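Local coordinates for protein RNA-dependent RNA polymerase (Taggert virus, PDB 6DX3) that probably acts as a viral ovarian tumour (OTU) domain cysteine protease that removes ubiquitin from its conjugates, at residues 28-33 / 153-158; 49-54 / 159-164; 60-65 / 92-97; 76-81 / 104-109. All coordinates share one frame; numbering follows the deposited sequence.

Contact 1. Residues 28-33 / 153-158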
loop_
_atom_site.group_PDB
_atom_site.type_symbol
_atom_site.label_atom_id
_atom_site.label_comp_id
_atom_site.label_asym_id
_atom_site.label_seq_id
_atom_site.Cartn_x
_atom_site.Cartn_y
_atom_site.Cartn_z
ATOM N N ILE A 28 10.868 8.685 -11.824
ATOM C CA ILE A 28 9.431 8.673 -12.041
ATOM C C ILE A 28 8.658 9.341 -10.904
ATOM O O ILE A 28 7.654 10.012 -11.171
ATOM C CB ILE A 28 8.939 7.223 -12.262
ATOM C CG1 ILE A 28 9.709 6.559 -13.417
ATOM C CG2 ILE A 28 7.439 7.188 -12.502
ATOM C CD1 ILE A 28 9.334 7.066 -14.800
ATOM N N PHE A 29 9.096 9.198 -9.654
ATOM C CA PHE A 29 8.355 9.691 -8.498
ATOM C C PHE A 29 9.188 10.680 -7.696
ATOM O O PHE A 29 10.398 10.820 -7.881
ATOM C CB PHE A 29 7.930 8.549 -7.564
ATOM C CG PHE A 29 7.110 7.489 -8.230
ATOM C CD1 PHE A 29 7.673 6.269 -8.565
ATOM C CD2 PHE A 29 5.766 7.704 -8.501
ATOM C CE1 PHE A 29 6.921 5.287 -9.172
ATOM C CE2 PHE A 29 5.005 6.725 -9.110
ATOM C CZ PHE A 29 5.584 5.517 -9.445
ATOM N N GLU A 30 8.499 11.370 -6.796
ATOM C CA GLU A 30 9.105 12.057 -5.667
ATOM C C GLU A 30 8.778 11.267 -4.408
ATOM O O GLU A 30 7.612 10.934 -4.167
ATOM C CB GLU A 30 8.589 13.491 -5.535
ATOM C CG GLU A 30 8.563 13.987 -4.098
ATOM C CD GLU A 30 8.276 15.464 -3.989
ATOM O OE1 GLU A 30 8.456 16.180 -4.997
ATOM O OE2 GLU A 30 7.868 15.905 -2.895
ATOM N N ILE A 31 9.801 10.949 -3.622
ATOM C CA ILE A 31 9.605 10.232 -2.368
ATOM C C ILE A 31 9.057 11.218 -1.344
ATOM O O ILE A 31 9.759 12.140 -0.919
ATOM C CB ILE A 31 10.905 9.587 -1.873
ATOM C CG1 ILE A 31 11.454 8.614 -2.921
ATOM C CG2 ILE A 31 10.677 8.887 -0.536
ATOM C CD1 ILE A 31 12.887 8.184 -2.666
ATOM N N VAL A 32 7.797 11.035 -0.951
ATOM C CA VAL A 32 7.185 11.847 0.095
ATOM C C VAL A 32 7.352 11.079 1.401
ATOM O O VAL A 32 6.617 10.127 1.677
ATOM C CB VAL A 32 5.717 12.155 -0.203
ATOM C CG1 VAL A 32 5.159 13.114 0.842
ATOM C CG2 VAL A 32 5.573 12.743 -1.599
ATOM N N ASN A 33 8.328 11.493 2.204
ATOM C CA ASN A 33 8.698 10.727 3.386
ATOM C C ASN A 33 7.595 10.782 4.435
ATOM O O ASN A 33 7.029 11.842 4.715
ATOM C CB ASN A 33 10.010 11.251 3.972
ATOM C CG ASN A 33 11.112 11.345 2.939
ATOM O OD1 ASN A 33 11.388 12.419 2.403
ATOM N ND2 ASN A 33 11.747 10.215 2.647
ATOM N N TYR A 153 5.329 7.291 0.685
ATOM C CA TYR A 153 4.464 7.594 -0.445
ATOM C C TYR A 153 5.303 8.011 -1.644
ATOM O O TYR A 153 6.337 8.667 -1.495
ATOM C CB TYR A 153 3.476 8.708 -0.093
ATOM C CG TYR A 153 2.495 9.014 -1.204
ATOM C CD1 TYR A 153 1.475 8.124 -1.514
ATOM C CD2 TYR A 153 2.589 10.187 -1.943
ATOM C CE1 TYR A 153 0.577 8.389 -2.529
ATOM C CE2 TYR A 153 1.687 10.464 -2.962
ATOM C CZ TYR A 153 0.683 9.559 -3.248
ATOM O OH TYR A 153 -0.220 9.813 -4.255
ATOM N N LEU A 154 4.853 7.623 -2.835
ATOM C CA LEU A 154 5.495 8.008 -4.086
ATOM C C LEU A 154 4.515 8.848 -4.892
ATOM O O LEU A 154 3.419 8.383 -5.227
ATOM C CB LEU A 154 5.944 6.781 -4.884
ATOM C CG LEU A 154 7.079 5.950 -4.276
ATOM C CD1 LEU A 154 7.224 4.622 -5.009
ATOM C CD2 LEU A 154 8.392 6.720 -4.297
ATOM N N LYS A 155 4.908 10.080 -5.195
ATOM C CA LYS A 155 4.083 10.999 -5.956
ATOM C C LYS A 155 4.685 11.211 -7.333
ATOM O O LYS A 155 5.879 11.525 -7.432
ATOM C CB LYS A 155 3.962 12.340 -5.225
ATOM C CG LYS A 155 3.475 13.490 -6.088
ATOM C CD LYS A 155 3.743 14.821 -5.404
ATOM C CE LYS A 155 3.666 15.975 -6.385
ATOM N NZ LYS A 155 4.721 16.998 -6.134
ATOM N N PRO A 156 3.910 11.033 -8.405
ATOM C CA PRO A 156 4.450 11.224 -9.757
ATOM C C PRO A 156 5.136 12.575 -9.899
ATOM O O PRO A 156 4.654 13.592 -9.396
ATOM C CB PRO A 156 3.212 11.117 -10.651
ATOM C CG PRO A 156 2.278 10.244 -9.879
ATOM C CD PRO A 156 2.511 10.567 -8.426
ATOM N N ARG A 157 6.279 12.568 -10.590
ATOM C CA ARG A 157 7.149 13.741 -10.636
ATOM C C ARG A 157 6.435 14.943 -11.239
ATOM O O ARG A 157 6.505 16.055 -10.700
ATOM C CB ARG A 157 8.416 13.411 -11.429
ATOM C CG ARG A 157 9.713 13.647 -10.672
ATOM C CD ARG A 157 10.921 13.508 -11.587
ATOM N NE ARG A 157 12.179 13.707 -10.873
ATOM C CZ ARG A 157 13.378 13.667 -11.445
ATOM N NH1 ARG A 157 14.469 13.859 -10.715
ATOM N NH2 ARG A 157 13.490 13.435 -12.747
ATOM N N GLY A 158 5.744 14.745 -12.357
ATOM C CA GLY A 158 5.072 15.841 -13.023
ATOM C C GLY A 158 3.628 16.021 -12.602
ATOM O O GLY A 158 2.742 16.158 -13.450
HETATM O O HOH W 1 12.019 13.228 -8.341
#

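Contact 2. Residues 49-54 / 159-164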
loop_
_atom_site.group_PDB
_atom_site.type_symbol
_atom_site.label_atom_id
_atom_site.label_comp_id
_atom_site.label_asym_id
_atom_site.label_seq_id
_atom_site.Cartn_x
_atom_site.Cartn_y
_atom_site.Cartn_z
ATOM N N MET A 49 -4.714 9.463 -0.370
ATOM C CA MET A 49 -6.158 9.647 -0.329
ATOM C C MET A 49 -6.595 11.024 0.147
ATOM O O MET A 49 -7.693 11.461 -0.206
ATOM C CB MET A 49 -6.806 8.597 0.581
ATOM C CG MET A 49 -6.625 7.158 0.122
ATOM S SD MET A 49 -7.688 6.718 -1.266
ATOM C CE MET A 49 -9.306 6.898 -0.528
ATOM N N ILE A 50 -5.783 11.714 0.944
ATOM C CA ILE A 50 -6.158 12.997 1.535
ATOM C C ILE A 50 -5.130 14.041 1.117
ATOM O O ILE A 50 -3.937 13.901 1.411
ATOM C CB ILE A 50 -6.265 12.913 3.067
ATOM C CG1 ILE A 50 -7.152 11.735 3.480
ATOM C CG2 ILE A 50 -6.813 14.213 3.633
ATOM C CD1 ILE A 50 -7.227 11.522 4.983
ATOM N N GLU A 51 -5.596 15.088 0.431
ATOM C CA GLU A 51 -4.692 16.158 0.018
ATOM C C GLU A 51 -4.210 16.967 1.218
ATOM O O GLU A 51 -3.026 17.313 1.303
ATOM C CB GLU A 51 -5.383 17.060 -1.006
ATOM C CG GLU A 51 -4.487 18.132 -1.618
ATOM C CD GLU A 51 -3.370 17.555 -2.471
ATOM O OE1 GLU A 51 -2.263 18.136 -2.469
ATOM O OE2 GLU A 51 -3.593 16.522 -3.142
ATOM N N GLU A 52 -5.105 17.273 2.157
ATOM C CA GLU A 52 -4.725 17.959 3.393
ATOM C C GLU A 52 -4.428 16.941 4.498
ATOM O O GLU A 52 -5.113 16.864 5.519
ATOM C CB GLU A 52 -5.816 18.935 3.817
ATOM C CG GLU A 52 -6.122 20.004 2.785
ATOM C CD GLU A 52 -4.936 20.907 2.517
ATOM O OE1 GLU A 52 -4.712 21.846 3.309
ATOM O OE2 GLU A 52 -4.226 20.675 1.514
ATOM N N GLN A 53 -3.378 16.152 4.270
ATOM C CA GLN A 53 -3.013 15.103 5.216
ATOM C C GLN A 53 -2.601 15.706 6.554
ATOM O O GLN A 53 -1.841 16.678 6.607
ATOM C CB GLN A 53 -1.880 14.244 4.651
ATOM C CG GLN A 53 -1.517 13.048 5.529
ATOM C CD GLN A 53 -0.276 12.315 5.053
ATOM O OE1 GLN A 53 0.388 12.740 4.107
ATOM N NE2 GLN A 53 0.044 11.208 5.712
ATOM N N GLN A 54 -3.113 15.125 7.630
ATOM C CA GLN A 54 -2.797 15.521 8.992
ATOM C C GLN A 54 -2.026 14.409 9.689
ATOM O O GLN A 54 -2.009 13.266 9.218
ATOM C CB GLN A 54 -4.080 15.844 9.771
ATOM C CG GLN A 54 -4.923 16.920 9.119
ATOM C CD GLN A 54 -4.313 18.294 9.257
ATOM O OE1 GLN A 54 -4.132 19.000 8.266
ATOM N NE2 GLN A 54 -3.997 18.686 10.489
ATOM N N ASN A 159 3.376 16.029 -11.294
ATOM C CA ASN A 159 2.031 16.191 -10.767
ATOM C C ASN A 159 2.015 17.298 -9.724
ATOM O O ASN A 159 3.023 17.569 -9.064
ATOM C CB ASN A 159 1.501 14.886 -10.155
ATOM C CG ASN A 159 0.603 14.122 -11.109
ATOM O OD1 ASN A 159 0.272 14.609 -12.190
ATOM N ND2 ASN A 159 0.193 12.924 -10.707
ATOM N N GLN A 160 0.858 17.945 -9.594
ATOM C CA GLN A 160 0.668 19.040 -8.650
ATOM C C GLN A 160 -0.071 18.612 -7.392
ATOM O O GLN A 160 0.244 19.094 -6.300
ATOM C CB GLN A 160 -0.090 20.189 -9.325
ATOM C CG GLN A 160 0.763 21.416 -9.607
ATOM C CD GLN A 160 1.990 21.092 -10.435
ATOM O OE1 GLN A 160 1.905 20.419 -11.462
ATOM N NE2 GLN A 160 3.144 21.567 -9.986
ATOM N N ARG A 161 -1.048 17.719 -7.515
ATOM C CA ARG A 161 -1.746 17.176 -6.360
ATOM C C ARG A 161 -1.020 15.931 -5.872
ATOM O O ARG A 161 -0.666 15.059 -6.672
ATOM C CB ARG A 161 -3.199 16.843 -6.700
ATOM C CG ARG A 161 -4.157 18.021 -6.573
ATOM C CD ARG A 161 -4.371 18.701 -7.911
ATOM N NE ARG A 161 -4.628 20.133 -7.775
ATOM C CZ ARG A 161 -4.795 20.958 -8.802
ATOM N NH1 ARG A 161 -4.733 20.492 -10.040
ATOM N NH2 ARG A 161 -5.025 22.248 -8.594
ATOM N N THR A 162 -0.792 15.856 -4.562
ATOM C CA THR A 162 -0.133 14.685 -3.994
ATOM C C THR A 162 -1.075 13.489 -3.975
ATOM O O THR A 162 -0.716 12.393 -4.425
ATOM C CB THR A 162 0.377 15.003 -2.588
ATOM O OG1 THR A 162 1.277 16.117 -2.649
ATOM C CG2 THR A 162 1.101 13.807 -1.995
ATOM N N ALA A 163 -2.288 13.680 -3.466
ATOM C CA ALA A 163 -3.262 12.605 -3.456
ATOM C C ALA A 163 -3.807 12.363 -4.861
ATOM O O ALA A 163 -3.670 13.190 -5.766
ATOM C CB ALA A 163 -4.407 12.924 -2.494
ATOM N N VAL A 164 -4.429 11.200 -5.034
ATOM C CA VAL A 164 -5.026 10.823 -6.308
ATOM C C VAL A 164 -6.491 11.239 -6.313
ATOM O O VAL A 164 -7.006 11.734 -5.305
ATOM C CB VAL A 164 -4.873 9.312 -6.556
ATOM C CG1 VAL A 164 -3.401 8.933 -6.540
ATOM C CG2 VAL A 164 -5.641 8.530 -5.503
HETATM O O HOH W 2 0.077 18.655 -3.134
#

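Contact 3. Residues 60-65 / 92-97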
loop_
_atom_site.group_PDB
_atom_site.type_symbol
_atom_site.label_atom_id
_atom_site.label_comp_id
_atom_site.label_asym_id
_atom_site.label_seq_id
_atom_site.Cartn_x
_atom_site.Cartn_y
_atom_site.Cartn_z
ATOM N N LEU A 60 -7.706 7.372 10.113
ATOM C CA LEU A 60 -8.793 7.159 9.161
ATOM C C LEU A 60 -8.558 5.896 8.346
ATOM O O LEU A 60 -9.491 5.121 8.103
ATOM C CB LEU A 60 -8.922 8.370 8.233
ATOM C CG LEU A 60 -9.363 9.717 8.811
ATOM C CD1 LEU A 60 -9.627 10.701 7.685
ATOM C CD2 LEU A 60 -10.596 9.577 9.687
ATOM N N ILE A 61 -7.311 5.672 7.925
ATOM C CA ILE A 61 -6.988 4.513 7.099
ATOM C C ILE A 61 -7.094 3.230 7.906
ATOM O O ILE A 61 -7.682 2.240 7.453
ATOM C CB ILE A 61 -5.586 4.685 6.486
ATOM C CG1 ILE A 61 -5.533 5.953 5.635
ATOM C CG2 ILE A 61 -5.203 3.471 5.656
ATOM C CD1 ILE A 61 -6.597 5.999 4.561
ATOM N N LYS A 62 -6.532 3.229 9.117
ATOM C CA LYS A 62 -6.474 2.017 9.930
ATOM C C LYS A 62 -7.864 1.555 10.353
ATOM O O LYS A 62 -8.132 0.350 10.415
ATOM C CB LYS A 62 -5.588 2.271 11.151
ATOM C CG LYS A 62 -5.195 1.040 11.932
ATOM C CD LYS A 62 -3.984 1.333 12.812
ATOM C CE LYS A 62 -3.819 0.270 13.884
ATOM N NZ LYS A 62 -2.454 0.250 14.482
ATOM N N GLU A 63 -8.762 2.495 10.654
ATOM C CA GLU A 63 -10.126 2.115 11.004
ATOM C C GLU A 63 -10.850 1.501 9.811
ATOM O O GLU A 63 -11.637 0.561 9.972
ATOM C CB GLU A 63 -10.891 3.328 11.533
ATOM C CG GLU A 63 -10.290 3.937 12.787
ATOM C CD GLU A 63 -10.912 5.272 13.131
ATOM O OE1 GLU A 63 -11.643 5.820 12.280
ATOM O OE2 GLU A 63 -10.667 5.773 14.248
ATOM N N GLN A 64 -10.589 2.017 8.607
ATOM C CA GLN A 64 -11.200 1.458 7.410
ATOM C C GLN A 64 -10.680 0.057 7.113
ATOM O O GLN A 64 -11.430 -0.779 6.598
ATOM C CB GLN A 64 -10.944 2.379 6.217
ATOM C CG GLN A 64 -11.742 3.674 6.248
ATOM C CD GLN A 64 -13.197 3.461 5.891
ATOM O OE1 GLN A 64 -13.514 2.829 4.885
ATOM N NE2 GLN A 64 -14.091 3.981 6.720
ATOM N N VAL A 65 -9.410 -0.214 7.427
ATOM C CA VAL A 65 -8.848 -1.541 7.188
ATOM C C VAL A 65 -9.540 -2.579 8.063
ATOM O O VAL A 65 -9.840 -3.691 7.608
ATOM C CB VAL A 65 -7.324 -1.524 7.422
ATOM C CG1 VAL A 65 -6.767 -2.941 7.476
ATOM C CG2 VAL A 65 -6.625 -0.716 6.338
ATOM N N ARG A 92 -4.045 -8.277 16.344
ATOM C CA ARG A 92 -2.663 -7.891 16.093
ATOM C C ARG A 92 -2.558 -6.542 15.390
ATOM O O ARG A 92 -1.858 -5.648 15.871
ATOM C CB ARG A 92 -1.953 -8.964 15.263
ATOM C CG ARG A 92 -0.590 -8.523 14.757
ATOM C CD ARG A 92 0.132 -9.642 14.021
ATOM N NE ARG A 92 -0.589 -10.072 12.826
ATOM C CZ ARG A 92 -0.509 -9.461 11.650
ATOM N NH1 ARG A 92 0.259 -8.388 11.509
ATOM N NH2 ARG A 92 -1.194 -9.923 10.612
ATOM N N ILE A 93 -3.240 -6.381 14.254
ATOM C CA ILE A 93 -3.055 -5.177 13.452
ATOM C C ILE A 93 -3.662 -3.948 14.112
ATOM O O ILE A 93 -3.274 -2.822 13.781
ATOM C CB ILE A 93 -3.629 -5.369 12.037
ATOM C CG1 ILE A 93 -5.151 -5.519 12.085
ATOM C CG2 ILE A 93 -2.981 -6.568 11.363
ATOM C CD1 ILE A 93 -5.847 -5.059 10.818
ATOM N N MET A 94 -4.600 -4.128 15.040
ATOM C CA MET A 94 -5.186 -2.999 15.747
ATOM C C MET A 94 -4.335 -2.523 16.915
ATOM O O MET A 94 -4.722 -1.566 17.591
ATOM C CB MET A 94 -6.589 -3.362 16.235
ATOM C CG MET A 94 -7.613 -3.456 15.115
ATOM S SD MET A 94 -7.834 -1.872 14.285
ATOM C CE MET A 94 -7.002 -2.150 12.730
ATOM N N LYS A 95 -3.196 -3.161 17.165
ATOM C CA LYS A 95 -2.290 -2.674 18.190
ATOM C C LYS A 95 -1.698 -1.334 17.764
ATOM O O LYS A 95 -1.401 -1.135 16.582
ATOM C CB LYS A 95 -1.170 -3.681 18.440
ATOM C CG LYS A 95 -1.596 -4.924 19.197
ATOM C CD LYS A 95 -0.413 -5.853 19.414
ATOM C CE LYS A 95 -0.579 -6.687 20.673
ATOM N NZ LYS A 95 -1.724 -7.630 20.561
ATOM N N PRO A 96 -1.521 -0.397 18.695
ATOM C CA PRO A 96 -0.902 0.884 18.336
ATOM C C PRO A 96 0.525 0.687 17.854
ATOM O O PRO A 96 1.279 -0.123 18.398
ATOM C CB PRO A 96 -0.951 1.683 19.645
ATOM C CG PRO A 96 -2.005 1.011 20.473
ATOM C CD PRO A 96 -1.938 -0.438 20.107
ATOM N N ASN A 97 0.883 1.434 16.808
ATOM C CA ASN A 97 2.220 1.435 16.211
ATOM C C ASN A 97 2.625 0.068 15.666
ATOM O O ASN A 97 3.820 -0.222 15.545
ATOM C CB ASN A 97 3.274 1.934 17.204
ATOM C CG ASN A 97 3.476 3.430 17.131
ATOM O OD1 ASN A 97 4.034 3.945 16.160
ATOM N ND2 ASN A 97 3.023 4.140 18.158
HETATM O O HOH W 3 -1.908 2.549 15.636
#

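Contact 4. Residues 76-81 / 104-109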
loop_
_atom_site.group_PDB
_atom_site.type_symbol
_atom_site.label_atom_id
_atom_site.label_comp_id
_atom_site.label_asym_id
_atom_site.label_seq_id
_atom_site.Cartn_x
_atom_site.Cartn_y
_atom_site.Cartn_z
ATOM N N THR A 76 -10.869 -13.198 0.476
ATOM C CA THR A 76 -9.559 -12.641 0.162
ATOM C C THR A 76 -8.534 -13.763 0.281
ATOM O O THR A 76 -8.246 -14.230 1.391
ATOM C CB THR A 76 -9.224 -11.470 1.087
ATOM O OG1 THR A 76 -10.269 -10.488 1.012
ATOM C CG2 THR A 76 -7.905 -10.823 0.680
ATOM N N GLU A 77 -7.987 -14.193 -0.861
ATOM C CA GLU A 77 -7.084 -15.342 -0.864
ATOM C C GLU A 77 -5.802 -15.065 -0.091
ATOM O O GLU A 77 -5.203 -15.992 0.462
ATOM C CB GLU A 77 -6.748 -15.758 -2.299
ATOM C CG GLU A 77 -7.955 -16.130 -3.138
ATOM C CD GLU A 77 -8.758 -17.267 -2.537
ATOM O OE1 GLU A 77 -8.178 -18.342 -2.274
ATOM O OE2 GLU A 77 -9.974 -17.082 -2.311
ATOM N N GLU A 78 -5.362 -13.806 -0.047
ATOM C CA GLU A 78 -4.127 -13.483 0.658
ATOM C C GLU A 78 -4.197 -13.839 2.139
ATOM O O GLU A 78 -3.153 -14.063 2.762
ATOM C CB GLU A 78 -3.791 -11.997 0.480
ATOM C CG GLU A 78 -2.473 -11.591 1.124
ATOM C CD GLU A 78 -1.850 -10.354 0.505
ATOM O OE1 GLU A 78 -0.657 -10.114 0.774
ATOM O OE2 GLU A 78 -2.542 -9.624 -0.239
ATOM N N THR A 79 -5.399 -13.926 2.716
ATOM C CA THR A 79 -5.501 -14.304 4.120
ATOM C C THR A 79 -5.051 -15.738 4.373
ATOM O O THR A 79 -4.688 -16.066 5.507
ATOM C CB THR A 79 -6.935 -14.133 4.628
ATOM O OG1 THR A 79 -7.766 -15.160 4.075
ATOM C CG2 THR A 79 -7.493 -12.763 4.249
ATOM N N LYS A 80 -5.042 -16.591 3.349
ATOM C CA LYS A 80 -4.857 -18.020 3.582
ATOM C C LYS A 80 -3.428 -18.382 3.968
ATOM O O LYS A 80 -3.199 -19.487 4.473
ATOM C CB LYS A 80 -5.292 -18.806 2.345
ATOM C CG LYS A 80 -6.806 -18.865 2.163
ATOM C CD LYS A 80 -7.179 -19.316 0.762
ATOM C CE LYS A 80 -8.656 -19.663 0.661
ATOM N NZ LYS A 80 -9.059 -19.970 -0.743
ATOM N N THR A 81 -2.464 -17.484 3.763
ATOM C CA THR A 81 -1.078 -17.742 4.133
ATOM C C THR A 81 -0.637 -16.924 5.345
ATOM O O THR A 81 0.565 -16.725 5.551
ATOM C CB THR A 81 -0.151 -17.474 2.947
ATOM O OG1 THR A 81 -0.464 -16.204 2.369
ATOM C CG2 THR A 81 -0.314 -18.557 1.890
ATOM N N GLU A 104 -3.006 -5.548 4.505
ATOM C CA GLU A 104 -3.809 -4.385 4.866
ATOM C C GLU A 104 -4.033 -3.474 3.667
ATOM O O GLU A 104 -5.097 -2.851 3.552
ATOM C CB GLU A 104 -3.140 -3.615 6.006
ATOM C CG GLU A 104 -3.147 -4.342 7.351
ATOM C CD GLU A 104 -2.230 -5.553 7.374
ATOM O OE1 GLU A 104 -2.731 -6.684 7.204
ATOM O OE2 GLU A 104 -1.009 -5.374 7.553
ATOM N N VAL A 105 -3.050 -3.378 2.770
ATOM C CA VAL A 105 -3.278 -2.692 1.501
ATOM C C VAL A 105 -4.350 -3.419 0.704
ATOM O O VAL A 105 -5.231 -2.793 0.099
ATOM C CB VAL A 105 -1.968 -2.583 0.701
ATOM C CG1 VAL A 105 -2.243 -1.959 -0.655
ATOM C CG2 VAL A 105 -0.926 -1.794 1.465
ATOM N N ASN A 106 -4.283 -4.752 0.684
ATOM C CA ASN A 106 -5.290 -5.562 0.007
ATOM C C ASN A 106 -6.693 -5.184 0.462
ATOM O O ASN A 106 -7.569 -4.888 -0.359
ATOM C CB ASN A 106 -5.007 -7.046 0.272
ATOM C CG ASN A 106 -5.763 -7.972 -0.666
ATOM O OD1 ASN A 106 -6.894 -7.690 -1.068
ATOM N ND2 ASN A 106 -5.141 -9.097 -1.010
ATOM N N PHE A 107 -6.916 -5.160 1.779
ATOM C CA PHE A 107 -8.252 -4.873 2.298
ATOM C C PHE A 107 -8.671 -3.435 2.012
ATOM O O PHE A 107 -9.827 -3.183 1.654
ATOM C CB PHE A 107 -8.301 -5.164 3.798
ATOM C CG PHE A 107 -8.454 -6.622 4.118
ATOM C CD1 PHE A 107 -9.365 -7.403 3.425
ATOM C CD2 PHE A 107 -7.678 -7.215 5.102
ATOM C CE1 PHE A 107 -9.508 -8.749 3.713
ATOM C CE2 PHE A 107 -7.815 -8.563 5.395
ATOM C CZ PHE A 107 -8.730 -9.329 4.700
ATOM N N PHE A 108 -7.754 -2.476 2.167
ATOM C CA PHE A 108 -8.119 -1.081 1.929
ATOM C C PHE A 108 -8.466 -0.840 0.466
ATOM O O PHE A 108 -9.410 -0.100 0.161
ATOM C CB PHE A 108 -6.989 -0.152 2.366
ATOM C CG PHE A 108 -7.270 1.301 2.103
ATOM C CD1 PHE A 108 -8.126 2.016 2.925
ATOM C CD2 PHE A 108 -6.679 1.953 1.030
ATOM C CE1 PHE A 108 -8.389 3.352 2.682
ATOM C CE2 PHE A 108 -6.939 3.290 0.784
ATOM C CZ PHE A 108 -7.791 3.990 1.610
ATOM N N SER A 109 -7.711 -1.451 -0.450
ATOM C CA SER A 109 -7.994 -1.298 -1.874
ATOM C C SER A 109 -9.379 -1.829 -2.218
ATOM O O SER A 109 -10.083 -1.251 -3.056
ATOM C CB SER A 109 -6.925 -2.016 -2.697
ATOM O OG SER A 109 -6.901 -3.399 -2.389
#

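Contact 1. Residues 28-33 / 153-158
F29 and L154 make the closest side-chain contact between these two antiparallel strands. L154 reaches over one face of the phenyl ring as a CH-pi contact, with CB 4.0 Å from the ring centroid and 27° off its normal. I28 CG2 lies over the other face, so the ring is held between two aliphatic groups, while P156 N comes in at its edge. The ring swings beside its own backbone N (chi1 -57°), and this lays it across L154 at about a right angle. I31 shares that side of the sheet, its CG1 resting 3.9 Å from L154 CD2. V32 lies alongside Y153 on the other side, with V32 CG2 at the edge of the tyrosine ring. Backbone bonds fix the register: E30 N reaches K155 O at 2.7 Å, and V32 N reaches Y153 O at 2.8 Å. At the end of the pairing, one water joins F29 O to R157 NE, though R157 is poorly ordered. Further out, F29 stacks edge-to-face with W119, and Y153 OH bonds T162 O. Edge strand 29-32 is thus attached by main-chain bonds and apolar contact; the long E30 OE1 to K155 NZ salt bridge, 4.0 Å, probably adds little.

Contact 2. Residues 49-54 / 159-164
E51 holds out its carboxylate to the backbone of T162 and A163, with the two oxygens turned to successive peptide N-H groups. OE2 takes the firmer bond, from A163 N at 3.1 Å with an N-H...O angle of 153°. The donor comes in on the syn side of that oxygen and 34° out of the carboxylate plane. OE1 receives a weak bond from T162 N at 3.4 Å. The glutamate gets there by setting CG away from its backbone N and then bending at chi2 (66°), which brings the acid end over to the opposite loop. A water extends the grip, lying 2.5 Å from E51 OE1 and 2.8 Å from T162 OG1, with Q160 O also close by. R161 lies against the acid with the near part of its chain, CB sitting 3.6 Å from E51 OE2. Two further bends then lead it away, leaving NE 6.0 Å from that oxygen: any attraction between the charges would act at a distance. A163 points its methyl at the other loop, A163 CB resting 3.8 Å from I50 C and close to M49 C. The segments thus engage reciprocally: acid on the 162-163 peptide N-H groups, methyl on the M49-I50 backbone. The contact lies at the surface and fastens the tail beyond strand 150-156 to the loop that leaves helix 40-49. V164 continues the attachment by backbone bonding to G48; T162 packs on C47 of that helix, and M49 and V164 both touch I142 of strand 142-147.

Contact 3. Residues 60-65 / 92-97
The K95 carbonyl is the flat group that K62 grips: the lysine NZ comes in above its plane, 42° out, at 2.7 Å from K95 O. On the same segment, the R92 guanidinium has I93 CG2 over one face, set toward the rim, while its NE pairs with E84. K62 reaches across fully stretched, with CG directed away from its backbone N (chi1 -168°) and every later bond extended. This carries CE to 3.1 Å from I93 O and the ammonium to the turn beyond. A water 2.6 Å from NZ also accepts from N97 N, linking the lysine to the next part of the loop. M94 slides past K62 in the opposite direction, and its terminal CE rests 3.6 Å from K62 O and against CG. One helical turn on from K62, V65 CG1 meets I93 CD1 at 4.1 Å in purely apolar contact. The arrangement is a lysine of helix 57-72 meeting the turn just past the C-terminal end of helix 86-93, where its positive charge would probably suit the helix dipole. It belongs to the helical part of the OTU cysteine protease fold; the N97 side chain touches D37 and N39, in the loop ahead of helix 40-49.

Contact 4. Residues 76-81 / 104-109
A 3-10 turn, 77-80, stands beside helix 102-112, with the CA atoms of E78 and N106 8.0 Å apart and T76 level with F107. N106 makes the polar link across: ND2 donates to E78 OE2 at 2.8 Å, almost straight at 173°. The oxygen lies in the amide plane and receives the proton on its anti lone pair, while the carboxylate and amide planes are turned 61° from one another. E78 is extended, CG directed away from its backbone N (chi1 -177°), which carries the acid past the asparagine chain, running the opposite way. T76 points its side chain against that of N106, CG2 3.7 Å from N106 OD1. The F107 ring closes the contact obliquely, with T76 OG1 3.3 Å from CE1 and T79 CG2 3.7 Å from CZ. T79 is itself fastened to the turn, since its OG1 and N both donate to T76 O. Q110 NE2 serves both T76 OG1 and N106 OD1, and T76 OG1 also bonds F72 O at the end of helix 57-72. Every touching residue here is buried, and the E78 carboxylate is bonded by the N106 amide and by the hydroxyls of Y133 and S102; such a shell would be expected to stabilise its negative charge inside the protein and hold it at a fixed rotation between turn, helix and strand 126-133.

From the N terminus, contact 1 closes the longest loop, joining edge strand 29-32 to strand 150-156 near the chain's end. Contact 2 starts inside that loop, after helix 40-49, but ends beyond it in the tail, so the two cross; they touch where Y153 OH meets T162 O. Contacts 3 and 4 nest within both loops and cross each other: 60-65 reaches forward to 92-97, and 76-81 to 104-109. They meet where I61 and V65 pack on F108 and E104 and I93 also packs on E104, binding helices 57-72, 86-93 and 102-112 together. I50 on L60 and M49 on F108 connect contact 2 to this helical group, thereby joining it to the sheet side.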